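Local coordinates for hydrolase, haloacid dehalogenase-like family (Porphyromonas gingivalis, PDB 2I6X), which probably works as a hydrolase of the haloacid dehalogenase superfamily, although its substrate is not known, at residues R26-K29 with D35-E38; K29-A34 with Y76-D81; K139-C144 with I160-M165; M146-Y149 with E153-F156. All blocks are in the same frame, centred on the assembly; numbering follows the deposited sequence. Where two conformers were deposited one is given.

Contact 1: residues R26-K29 with D35-E38; sequences RRFK and DIEE
I36 turns its CG1 anti to the backbone N (chi1 -176°), and chi2 then swings CD1 against the ring of F28. From there CD1 sits over one face of that ring, 3.9 Å from the F28 centroid and 24° off the ring normal. This is a CH-pi contact, displaced toward the rim, with CG and CD2 as the closest ring atoms. Behind it, CG1 of I36 lies 3.6 Å from CB of F28, so the base of the aromatic side chain is covered as well. The two side chains cross at about a right angle.

The other branch of I36, CG2, packs 4.0 Å from CG of K29. The lysine chain is extended beyond CG and carries NZ past the isoleucine to the surface. There it faces E37 OE2 at 4.0 Å, a long salt bridge. A water lies beside this pair. It donates to E37 OE2 at 2.9 Å and accepts a weak bond from K29 NZ at 3.4 Å.

The contact joins helix 21-30 to the start of helix 36-39, within the helical region that is probably the cap, as in related HAD enzymes. F28 also touches A82 and L83 of helix 76-83, while I36 and E37 touch I25. F28 and I36 are buried, and K29 and E37 are exposed. Dispersion and the CH-pi contact therefore probably supply most of the attraction. The opposite charges are long-range, partly bridged by water and open to screening by solvent, so they are likely to add only a little.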
loop_
_atom_site.group_PDB
_atom_site.type_symbol
_atom_site.label_atom_id
_atom_site.label_comp_id
_atom_site.label_asym_id
_atom_site.label_seq_id
_atom_site.Cartn_x
_atom_site.Cartn_y
_atom_site.Cartn_z
ATOM N N ARG A 26 -5.785 0.677 18.969
ATOM C CA ARG A 26 -6.900 0.960 19.890
ATOM C C ARG A 26 -8.140 0.118 19.552
ATOM O O ARG A 26 -8.726 -0.508 20.439
ATOM C CB ARG A 26 -7.238 2.463 19.867
ATOM C CG ARG A 26 -8.180 2.955 20.959
ATOM C CD ARG A 26 -8.895 4.257 20.545
ATOM N NE ARG A 26 -9.917 4.049 19.504
ATOM C CZ ARG A 26 -10.700 5.007 19.000
ATOM N NH1 ARG A 26 -11.590 4.718 18.062
ATOM N NH2 ARG A 26 -10.593 6.264 19.426
ATOM N N ARG A 27 -8.516 0.094 18.273
ATOM C CA ARG A 27 -9.691 -0.651 17.814
ATOM C C ARG A 27 -9.513 -2.174 17.976
ATOM O O ARG A 27 -10.425 -2.879 18.461
ATOM C CB ARG A 27 -10.044 -0.265 16.371
ATOM C CG ARG A 27 -10.444 1.196 16.182
ATOM C CD ARG A 27 -10.875 1.470 14.744
ATOM N NE ARG A 27 -11.085 2.894 14.509
ATOM C CZ ARG A 27 -11.687 3.428 13.438
ATOM N NH1 ARG A 27 -12.166 2.663 12.447
ATOM N NH2 ARG A 27 -11.823 4.752 13.365
ATOM N N PHE A 28 -8.320 -2.671 17.631
ATOM C CA PHE A 28 -8.002 -4.089 17.848
ATOM C C PHE A 28 -8.087 -4.536 19.305
ATOM O O PHE A 28 -8.606 -5.614 19.593
ATOM C CB PHE A 28 -6.662 -4.471 17.229
ATOM C CG PHE A 28 -6.762 -4.839 15.786
ATOM C CD1 PHE A 28 -7.531 -5.931 15.388
ATOM C CD2 PHE A 28 -6.097 -4.082 14.808
ATOM C CE1 PHE A 28 -7.635 -6.276 14.032
ATOM C CE2 PHE A 28 -6.184 -4.406 13.442
ATOM C CZ PHE A 28 -6.949 -5.511 13.052
ATOM N N LYS A 29 -7.578 -3.711 20.213
ATOM C CA LYS A 29 -7.704 -3.971 21.635
ATOM C C LYS A 29 -9.176 -4.065 22.043
ATOM O O LYS A 29 -9.567 -4.983 22.766
ATOM C CB LYS A 29 -6.990 -2.883 22.443
ATOM C CG LYS A 29 -5.497 -3.037 22.453
ATOM C CD LYS A 29 -4.800 -1.945 23.228
ATOM C CE LYS A 29 -3.306 -2.180 23.168
ATOM N NZ LYS A 29 -2.537 -0.953 23.478
ATOM N N ASP A 35 -2.707 -8.690 22.227
ATOM C CA ASP A 35 -1.293 -8.710 21.890
ATOM C C ASP A 35 -1.085 -8.105 20.491
ATOM O O ASP A 35 -0.112 -8.418 19.806
ATOM C CB ASP A 35 -0.752 -10.141 21.963
ATOM C CG ASP A 35 -0.507 -10.597 23.383
ATOM O OD1 ASP A 35 0.395 -10.048 24.061
ATOM O OD2 ASP A 35 -1.211 -11.531 23.831
ATOM N N ILE A 36 -2.011 -7.237 20.083
ATOM C CA ILE A 36 -1.993 -6.651 18.736
ATOM C C ILE A 36 -0.715 -5.892 18.385
ATOM O O ILE A 36 -0.231 -5.982 17.257
ATOM C CB ILE A 36 -3.238 -5.744 18.433
ATOM C CG1 ILE A 36 -3.192 -5.244 16.980
ATOM C CG2 ILE A 36 -3.383 -4.589 19.437
ATOM C CD1 ILE A 36 -3.415 -6.353 15.931
ATOM N N GLU A 37 -0.194 -5.138 19.347
ATOM C CA GLU A 37 0.935 -4.260 19.103
ATOM C C GLU A 37 2.161 -5.072 18.672
ATOM O O GLU A 37 2.875 -4.695 17.740
ATOM C CB GLU A 37 1.207 -3.426 20.349
ATOM C CG GLU A 37 2.298 -2.388 20.199
ATOM C CD GLU A 37 2.056 -1.166 21.069
ATOM O OE1 GLU A 37 3.043 -0.435 21.334
ATOM O OE2 GLU A 37 0.885 -0.941 21.483
ATOM N N GLU A 38 2.374 -6.209 19.319
ATOM C CA GLU A 38 3.460 -7.078 18.905
ATOM C C GLU A 38 3.133 -7.859 17.620
ATOM O O GLU A 38 4.035 -8.160 16.834
ATOM C CB GLU A 38 3.955 -7.975 20.060
ATOM C CG GLU A 38 3.638 -9.467 19.951
ATOM C CD GLU A 38 3.505 -10.120 21.309
ATOM O OE1 GLU A 38 4.426 -10.867 21.721
ATOM O OE2 GLU A 38 2.476 -9.866 21.970
HETATM O O HOH W 1 0.190 -2.971 23.446
#

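Contact 2: residues K29-A34 with Y76-D81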
loop_
_atom_site.group_PDB
_atom_site.type_symbol
_atom_site.label_atom_id
_atom_site.label_comp_id
_atom_site.label_asym_id
_atom_site.label_seq_id
_atom_site.Cartn_x
_atom_site.Cartn_y
_atom_site.Cartn_z
ATOM N N LYS A 29 -7.578 -3.711 20.213
ATOM C CA LYS A 29 -7.704 -3.971 21.635
ATOM C C LYS A 29 -9.176 -4.065 22.043
ATOM O O LYS A 29 -9.567 -4.983 22.766
ATOM C CB LYS A 29 -6.990 -2.883 22.443
ATOM C CG LYS A 29 -5.497 -3.037 22.453
ATOM C CD LYS A 29 -4.800 -1.945 23.228
ATOM C CE LYS A 29 -3.306 -2.180 23.168
ATOM N NZ LYS A 29 -2.537 -0.953 23.478
ATOM N N ALA A 30 -9.989 -3.117 21.572
ATOM C CA ALA A 30 -11.409 -3.094 21.926
ATOM C C ALA A 30 -12.196 -4.339 21.455
ATOM O O ALA A 30 -13.210 -4.675 22.055
ATOM C CB ALA A 30 -12.078 -1.788 21.473
ATOM N N ILE A 31 -11.724 -5.035 20.418
ATOM C CA ILE A 31 -12.331 -6.318 20.048
ATOM C C ILE A 31 -11.563 -7.556 20.521
ATOM O O ILE A 31 -11.723 -8.644 19.952
ATOM C CB ILE A 31 -12.620 -6.443 18.539
ATOM C CG1 ILE A 31 -11.348 -6.215 17.719
ATOM C CG2 ILE A 31 -13.782 -5.520 18.167
ATOM C CD1 ILE A 31 -11.489 -6.476 16.181
ATOM N N GLY A 32 -10.728 -7.386 21.550
ATOM C CA GLY A 32 -10.065 -8.513 22.219
ATOM C C GLY A 32 -8.713 -8.961 21.689
ATOM O O GLY A 32 -8.100 -9.871 22.247
ATOM N N VAL A 33 -8.235 -8.339 20.616
ATOM C CA VAL A 33 -6.891 -8.658 20.109
ATOM C C VAL A 33 -5.852 -7.896 20.950
ATOM O O VAL A 33 -5.376 -6.819 20.569
ATOM C CB VAL A 33 -6.740 -8.381 18.600
ATOM C CG1 VAL A 33 -5.458 -9.017 18.083
ATOM C CG2 VAL A 33 -7.918 -8.914 17.824
ATOM N N ALA A 34 -5.531 -8.470 22.105
ATOM C CA ALA A 34 -4.775 -7.793 23.154
ATOM C C ALA A 34 -3.265 -7.671 22.877
ATOM O O ALA A 34 -2.625 -6.681 23.262
ATOM C CB ALA A 34 -5.028 -8.488 24.507
ATOM N N TYR A 76 -16.095 -10.341 9.831
ATOM C CA TYR A 76 -15.515 -9.497 8.814
ATOM C C TYR A 76 -15.556 -8.012 9.231
ATOM O O TYR A 76 -14.519 -7.321 9.230
ATOM C CB TYR A 76 -16.243 -9.687 7.475
ATOM C CG TYR A 76 -15.674 -8.817 6.386
ATOM C CD1 TYR A 76 -14.675 -9.299 5.522
ATOM C CD2 TYR A 76 -16.096 -7.501 6.235
ATOM C CE1 TYR A 76 -14.136 -8.480 4.506
ATOM C CE2 TYR A 76 -15.560 -6.680 5.250
ATOM C CZ TYR A 76 -14.588 -7.176 4.397
ATOM O OH TYR A 76 -14.085 -6.350 3.435
ATOM N N GLN A 77 -16.756 -7.555 9.602
ATOM C CA GLN A 77 -17.039 -6.159 9.862
ATOM C C GLN A 77 -16.180 -5.628 11.001
ATOM O O GLN A 77 -15.656 -4.524 10.930
ATOM C CB GLN A 77 -18.547 -5.976 10.121
ATOM C CG GLN A 77 -19.010 -4.549 10.260
ATOM C CD GLN A 77 -18.889 -4.059 11.696
ATOM O OE1 GLN A 77 -19.197 -4.803 12.644
ATOM N NE2 GLN A 77 -18.437 -2.809 11.872
ATOM N N GLN A 78 -16.010 -6.432 12.040
ATOM C CA GLN A 78 -15.173 -6.058 13.191
ATOM C C GLN A 78 -13.721 -5.838 12.859
ATOM O O GLN A 78 -13.107 -4.916 13.380
ATOM C CB GLN A 78 -15.263 -7.112 14.289
ATOM C CG GLN A 78 -16.532 -7.042 15.099
ATOM C CD GLN A 78 -16.627 -8.203 16.090
ATOM O OE1 GLN A 78 -16.420 -9.368 15.732
ATOM N NE2 GLN A 78 -16.938 -7.884 17.336
ATOM N N VAL A 79 -13.163 -6.698 12.009
ATOM C CA VAL A 79 -11.744 -6.631 11.696
ATOM C C VAL A 79 -11.534 -5.539 10.688
ATOM O O VAL A 79 -10.594 -4.748 10.801
ATOM C CB VAL A 79 -11.179 -7.995 11.148
ATOM C CG1 VAL A 79 -9.706 -7.849 10.718
ATOM C CG2 VAL A 79 -11.329 -9.081 12.193
ATOM N N TYR A 80 -12.394 -5.530 9.680
ATOM C CA TYR A 80 -12.437 -4.457 8.694
ATOM C C TYR A 80 -12.415 -3.064 9.378
ATOM O O TYR A 80 -11.581 -2.218 9.064
ATOM C CB TYR A 80 -13.713 -4.591 7.856
ATOM C CG TYR A 80 -13.901 -3.454 6.904
ATOM C CD1 TYR A 80 -13.441 -3.543 5.597
ATOM C CD2 TYR A 80 -14.540 -2.267 7.309
ATOM C CE1 TYR A 80 -13.612 -2.490 4.697
ATOM C CE2 TYR A 80 -14.698 -1.202 6.427
ATOM C CZ TYR A 80 -14.227 -1.329 5.111
ATOM O OH TYR A 80 -14.375 -0.302 4.201
ATOM N N ASP A 81 -13.343 -2.860 10.312
ATOM C CA ASP A 81 -13.429 -1.634 11.094
ATOM C C ASP A 81 -12.149 -1.282 11.888
ATOM O O ASP A 81 -11.761 -0.112 11.965
ATOM C CB ASP A 81 -14.620 -1.733 12.042
ATOM C CG ASP A 81 -14.720 -0.554 12.969
ATOM O OD1 ASP A 81 -15.218 0.500 12.546
ATOM O OD2 ASP A 81 -14.305 -0.693 14.140
#
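A Schellman motif ends helix 21-30 just where I31 packs against Q78 of helix 76-83. G32, with a positive phi of 90°, is the C-prime residue. Its N bonds to K29 O at 2.9 Å, and V33 N bonds back to F28 O at 2.9 Å. V33 follows as the centre of an inverse gamma turn.

I31, the first residue past the helix, points its side chain at the other helix. Its chi1 of 56° places CG1 between the backbone N and the carbonyl carbon, and the chain then runs straight on to CD1. Within helix 76-83 this methyl meets backbone atoms: it lies 3.6 Å from Q78 O. V79 CA is a more distant neighbour, 4.5 Å from I31 CD1. The second branch, CG2, touches Q78 NE2 at 4.0 Å. The Q78 chain reaches out in extended form, and its OE1 is bonded to the N of T75, just before the helix.

The contact joins two helices of the probable HAD cap. L74 touches I31, V33 and V79, and so lies between the two parts. V33 also packs on L66 and I70 of helix 59-70.

No hydrogen bond crosses from one segment to the other. The glutamine amide spends its oxygen at the start of its own helix, and its NE2 lies beside I31 CG2 without a hydrogen bond to it. The attraction is thus van der Waals in kind and depends on the fit of the branched side chain against the helix backbone.

Contact 3: residues K139-C144 with I160-M165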
loop_
_atom_site.group_PDB
_atom_site.type_symbol
_atom_site.label_atom_id
_atom_site.label_comp_id
_atom_site.label_asym_id
_atom_site.label_seq_id
_atom_site.Cartn_x
_atom_site.Cartn_y
_atom_site.Cartn_z
ATOM N N LYS A 139 -1.661 0.012 -13.852
ATOM C CA LYS A 139 -1.903 -1.213 -13.095
ATOM C C LYS A 139 -1.577 -1.111 -11.598
ATOM O O LYS A 139 -0.640 -0.428 -11.189
ATOM C CB LYS A 139 -1.172 -2.405 -13.720
ATOM C CG LYS A 139 -1.635 -3.747 -13.180
ATOM C CD LYS A 139 -1.587 -4.817 -14.257
ATOM C CE LYS A 139 -2.031 -6.162 -13.732
ATOM N NZ LYS A 139 -1.746 -7.268 -14.744
ATOM N N VAL A 140 -2.381 -1.827 -10.813
ATOM C CA VAL A 140 -2.213 -2.003 -9.381
ATOM C C VAL A 140 -1.561 -3.357 -9.061
ATOM O O VAL A 140 -2.048 -4.428 -9.455
ATOM C CB VAL A 140 -3.575 -1.830 -8.657
ATOM C CG1 VAL A 140 -3.470 -2.180 -7.178
ATOM C CG2 VAL A 140 -4.063 -0.381 -8.832
ATOM N N TYR A 141 -0.434 -3.274 -8.363
ATOM C CA TYR A 141 0.277 -4.420 -7.869
ATOM C C TYR A 141 0.105 -4.504 -6.349
ATOM O O TYR A 141 0.726 -3.741 -5.572
ATOM C CB TYR A 141 1.756 -4.387 -8.326
ATOM C CG TYR A 141 1.894 -4.429 -9.853
ATOM C CD1 TYR A 141 1.751 -5.634 -10.567
ATOM C CD2 TYR A 141 2.148 -3.254 -10.587
ATOM C CE1 TYR A 141 1.855 -5.657 -11.964
ATOM C CE2 TYR A 141 2.272 -3.274 -11.983
ATOM C CZ TYR A 141 2.124 -4.461 -12.667
ATOM O OH TYR A 141 2.230 -4.446 -14.054
ATOM N N ALA A 142 -0.740 -5.445 -5.933
ATOM C CA ALA A 142 -1.119 -5.587 -4.521
ATOM C C ALA A 142 -0.625 -6.901 -3.961
ATOM O O ALA A 142 -0.989 -7.957 -4.465
ATOM C CB ALA A 142 -2.641 -5.505 -4.366
ATOM N N SER A 143 0.177 -6.824 -2.900
ATOM C CA SER A 143 0.773 -7.997 -2.271
ATOM C C SER A 143 -0.174 -9.198 -2.130
ATOM O O SER A 143 0.152 -10.303 -2.566
ATOM C CB SER A 143 1.366 -7.614 -0.913
ATOM O OG SER A 143 0.352 -7.254 -0.006
ATOM N N CYS A 144 -1.352 -8.980 -1.559
ATOM C CA CYS A 144 -2.304 -10.078 -1.324
ATOM C C CYS A 144 -2.904 -10.655 -2.605
ATOM O O CYS A 144 -3.389 -11.785 -2.599
ATOM C CB CYS A 144 -3.419 -9.675 -0.331
ATOM S SG CYS A 144 -4.380 -8.193 -0.794
ATOM N N ILE A 160 7.952 -5.614 -12.917
ATOM C CA ILE A 160 8.807 -5.386 -14.104
ATOM C C ILE A 160 8.409 -6.229 -15.305
ATOM O O ILE A 160 8.184 -5.682 -16.391
ATOM C CB ILE A 160 10.300 -5.576 -13.729
ATOM C CG1 ILE A 160 10.727 -4.535 -12.662
ATOM C CG2 ILE A 160 11.227 -5.559 -14.952
ATOM C CD1 ILE A 160 12.081 -4.896 -11.985
ATOM N N ALA A 161 8.333 -7.556 -15.132
ATOM C CA ALA A 161 7.900 -8.454 -16.202
ATOM C C ALA A 161 6.505 -8.087 -16.748
ATOM O O ALA A 161 6.306 -8.017 -17.964
ATOM C CB ALA A 161 7.923 -9.896 -15.731
ATOM N N ASP A 162 5.553 -7.828 -15.847
ATOM C CA ASP A 162 4.176 -7.595 -16.267
ATOM C C ASP A 162 3.978 -6.240 -16.955
ATOM O O ASP A 162 3.238 -6.149 -17.938
ATOM C CB ASP A 162 3.199 -7.752 -15.093
ATOM C CG ASP A 162 1.730 -7.518 -15.509
ATOM O OD1 ASP A 162 1.145 -8.391 -16.182
ATOM O OD2 ASP A 162 1.161 -6.455 -15.176
ATOM N N SER A 163 4.649 -5.206 -16.451
ATOM C CA SER A 163 4.493 -3.840 -16.968
ATOM C C SER A 163 5.451 -3.494 -18.095
ATOM O O SER A 163 5.165 -2.602 -18.898
ATOM C CB SER A 163 4.711 -2.817 -15.842
ATOM O OG SER A 163 6.088 -2.838 -15.473
ATOM N N GLY A 164 6.602 -4.158 -18.117
ATOM C CA GLY A 164 7.691 -3.814 -19.031
ATOM C C GLY A 164 8.459 -2.544 -18.686
ATOM O O GLY A 164 9.149 -1.989 -19.528
HETATM N N MSE A 165 8.342 -2.080 -17.450
HETATM C CA MSE A 165 9.088 -0.911 -17.000
HETATM C C MSE A 165 10.577 -1.215 -16.838
HETATM O O MSE A 165 10.967 -2.243 -16.265
HETATM C CB MSE A 165 8.507 -0.376 -15.690
HETATM C CG MSE A 165 8.693 -1.308 -14.497
HETATM SE SE MSE A 165 7.903 -0.596 -12.856
HETATM C CE MSE A 165 6.017 -0.467 -13.327
#
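D162 reaches out from helix 153-163 to K139 and Y141. Its CB already lies 3.6 Å from Y141 OH and close to CE1 of the ring. CG comes next, held anti to the backbone N (chi1 -180°), which directs the carboxylate at the strand. OD2 then takes two bonds. Y141 OH donates to its anti lone pair at 2.5 Å, a length too short to be taken as exact. K139 NZ donates to the same oxygen at 3.0 Å, from the syn side and 33° out of the carboxylate plane, as part of a salt bridge. OD1, the other tip, receives a weak bond from K139 NZ at 3.4 Å. The carboxylate stands nearly upright to the tyrosine ring, with 81° between the planes. The lysine's charge probably stabilises the carboxylate's negative form.

One residue on, S163 CB touches Y141 OH at 3.5 Å. S163 OG accepts from M165 N in an ST turn and also bonds to M159 O.

Strand 139-142 is an outermost strand of the parallel sheet, paired with strand 106-111. Helix 153-163 packs on this sheet and leads to strand 170-173, a beta-alpha-beta crossover of the Rossmann-like HAD core. F108 of strand 106-111 touches Y141, S163 and M165, while R106 bonds to S163 O.

Contact 4: residues M146-Y149 with E153-F156; sequences MGKY and EDIF
I155 is met by three residues of the preceding loop. Its CG1, anti to the backbone N (chi1 -159°), lies 3.7 Å from the selenium of M146, a selenomethionine. CD1 extends on to K148 O at 3.6 Å. CG2 turns the other way and touches Y149 C at 3.8 Å, while the CB atoms of I155 and K148 are 3.8 Å apart. The M146 and I155 side chains cross at about a right angle, and M146 bends at chi3 so that CE also comes near CG1.

K148 crosses D154 at a slant. CB is 3.5 Å from D154 OD2, and the CG, CD and CE methylenes follow past the carboxylate and D154 CB. The charged ends do not meet: K148 bends at its last torsion, and NZ forms a salt bridge with E158, one turn further along the helix. The aspartate's negative charge may still be felt by the lysine.

This loop joins helix 143-146 to helix 153-163, after the third strand of the Rossmann-like core. In HAD enzymes this region usually carries motif III with its conserved lysine, and K150, which touches I155, is probably its counterpart here.

A water ties the loop to D154. It donates to D154 OD2 at 2.7 Å and accepts from Y149 N at 3.0 Å, lying above one face of the tyrosine ring. Further out, L110 of strand 106-111 touches I155 from the sheet. Y149 points away from the helix, and its side chain touches N112 as well as L50 and S54 of helix 48-54.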
loop_
_atom_site.group_PDB
_atom_site.type_symbol
_atom_site.label_atom_id
_atom_site.label_comp_id
_atom_site.label_asym_id
_atom_site.label_seq_id
_atom_site.Cartn_x
_atom_site.Cartn_y
_atom_site.Cartn_z
HETATM N N MSE A 146 -0.984 -11.091 -5.233
HETATM C CA MSE A 146 0.129 -11.631 -5.973
HETATM C C MSE A 146 0.767 -12.832 -5.275
HETATM O O MSE A 146 1.515 -13.588 -5.886
HETATM C CB MSE A 146 1.150 -10.527 -6.219
HETATM C CG MSE A 146 0.632 -9.396 -7.085
HETATM SE SE MSE A 146 1.817 -7.839 -7.053
HETATM C CE MSE A 146 3.077 -8.415 -8.450
ATOM N N GLY A 147 0.439 -13.008 -4.000
ATOM C CA GLY A 147 1.124 -13.968 -3.162
ATOM C C GLY A 147 2.583 -13.589 -2.901
ATOM O O GLY A 147 3.405 -14.470 -2.682
ATOM N N LYS A 148 2.914 -12.292 -2.938
ATOM C CA LYS A 148 4.286 -11.840 -2.672
ATOM C C LYS A 148 4.210 -10.505 -1.935
ATOM O O LYS A 148 3.152 -9.869 -1.904
ATOM C CB LYS A 148 5.116 -11.657 -3.959
ATOM C CG LYS A 148 5.096 -12.790 -4.969
ATOM C CD LYS A 148 5.820 -12.383 -6.228
ATOM C CE LYS A 148 6.322 -13.606 -7.000
ATOM N NZ LYS A 148 5.368 -14.164 -7.989
ATOM N N TYR A 149 5.321 -10.071 -1.349
ATOM C CA TYR A 149 5.295 -8.877 -0.509
ATOM C C TYR A 149 6.630 -8.218 -0.531
ATOM O O TYR A 149 7.648 -8.873 -0.584
ATOM C CB TYR A 149 4.860 -9.190 0.951
ATOM C CG TYR A 149 5.680 -10.276 1.635
ATOM C CD1 TYR A 149 5.397 -11.650 1.413
ATOM C CD2 TYR A 149 6.737 -9.954 2.495
ATOM C CE1 TYR A 149 6.148 -12.663 2.023
ATOM C CE2 TYR A 149 7.509 -10.978 3.104
ATOM C CZ TYR A 149 7.197 -12.320 2.863
ATOM O OH TYR A 149 7.938 -13.332 3.465
ATOM N N GLU A 153 12.449 -9.114 -3.532
ATOM C CA GLU A 153 12.655 -8.804 -4.946
ATOM C C GLU A 153 11.609 -9.443 -5.851
ATOM O O GLU A 153 11.235 -8.848 -6.856
ATOM C CB GLU A 153 14.080 -9.199 -5.400
ATOM C CG GLU A 153 15.133 -8.302 -4.801
ATOM C CD GLU A 153 16.546 -8.646 -5.171
ATOM O OE1 GLU A 153 16.782 -9.519 -6.045
ATOM O OE2 GLU A 153 17.455 -8.011 -4.587
ATOM N N ASP A 154 11.105 -10.624 -5.493
ATOM C CA ASP A 154 10.125 -11.275 -6.364
ATOM C C ASP A 154 8.942 -10.381 -6.748
ATOM O O ASP A 154 8.523 -10.393 -7.898
ATOM C CB ASP A 154 9.708 -12.701 -5.936
ATOM C CG ASP A 154 9.089 -12.797 -4.532
ATOM O OD1 ASP A 154 9.103 -13.949 -4.019
ATOM O OD2 ASP A 154 8.591 -11.804 -3.944
ATOM N N ILE A 155 8.450 -9.566 -5.822
ATOM C CA ILE A 155 7.284 -8.733 -6.131
ATOM C C ILE A 155 7.672 -7.599 -7.118
ATOM O O ILE A 155 6.931 -7.313 -8.059
ATOM C CB ILE A 155 6.533 -8.206 -4.854
ATOM C CG1 ILE A 155 5.081 -7.806 -5.232
ATOM C CG2 ILE A 155 7.365 -7.078 -4.112
ATOM C CD1 ILE A 155 4.176 -7.246 -4.093
ATOM N N PHE A 156 8.837 -6.988 -6.920
ATOM C CA PHE A 156 9.402 -6.069 -7.914
ATOM C C PHE A 156 9.579 -6.708 -9.295
ATOM O O PHE A 156 9.274 -6.071 -10.327
ATOM C CB PHE A 156 10.728 -5.501 -7.431
ATOM C CG PHE A 156 10.587 -4.555 -6.246
ATOM C CD1 PHE A 156 10.509 -3.179 -6.443
ATOM C CD2 PHE A 156 10.524 -5.050 -4.947
ATOM C CE1 PHE A 156 10.383 -2.291 -5.354
ATOM C CE2 PHE A 156 10.392 -4.176 -3.824
ATOM C CZ PHE A 156 10.319 -2.796 -4.027
HETATM O O HOH W 2 7.497 -12.110 -1.501
#

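In the fold
The four contacts form two pairs. Contacts 1 and 2 lie 9 Å apart between centres, share K29 and helix 21-30, and are tied by a probable hydrogen bond from R27 NH1 to D81 O. They belong to the helical region between strands 7-10 and 106-111, where HAD enzymes with this layout insert their cap. Contacts 3 and 4 are also 9 Å apart and share helix 153-163. Contact 4 falls within the chain span of contact 3, and M146 SE touches Y141 CB. Contacts 1 and 3, about 32 Å apart between centres, lie on opposite sides of the chain's centre, the first pair in the probable cap and the second on the parallel sheet of the core.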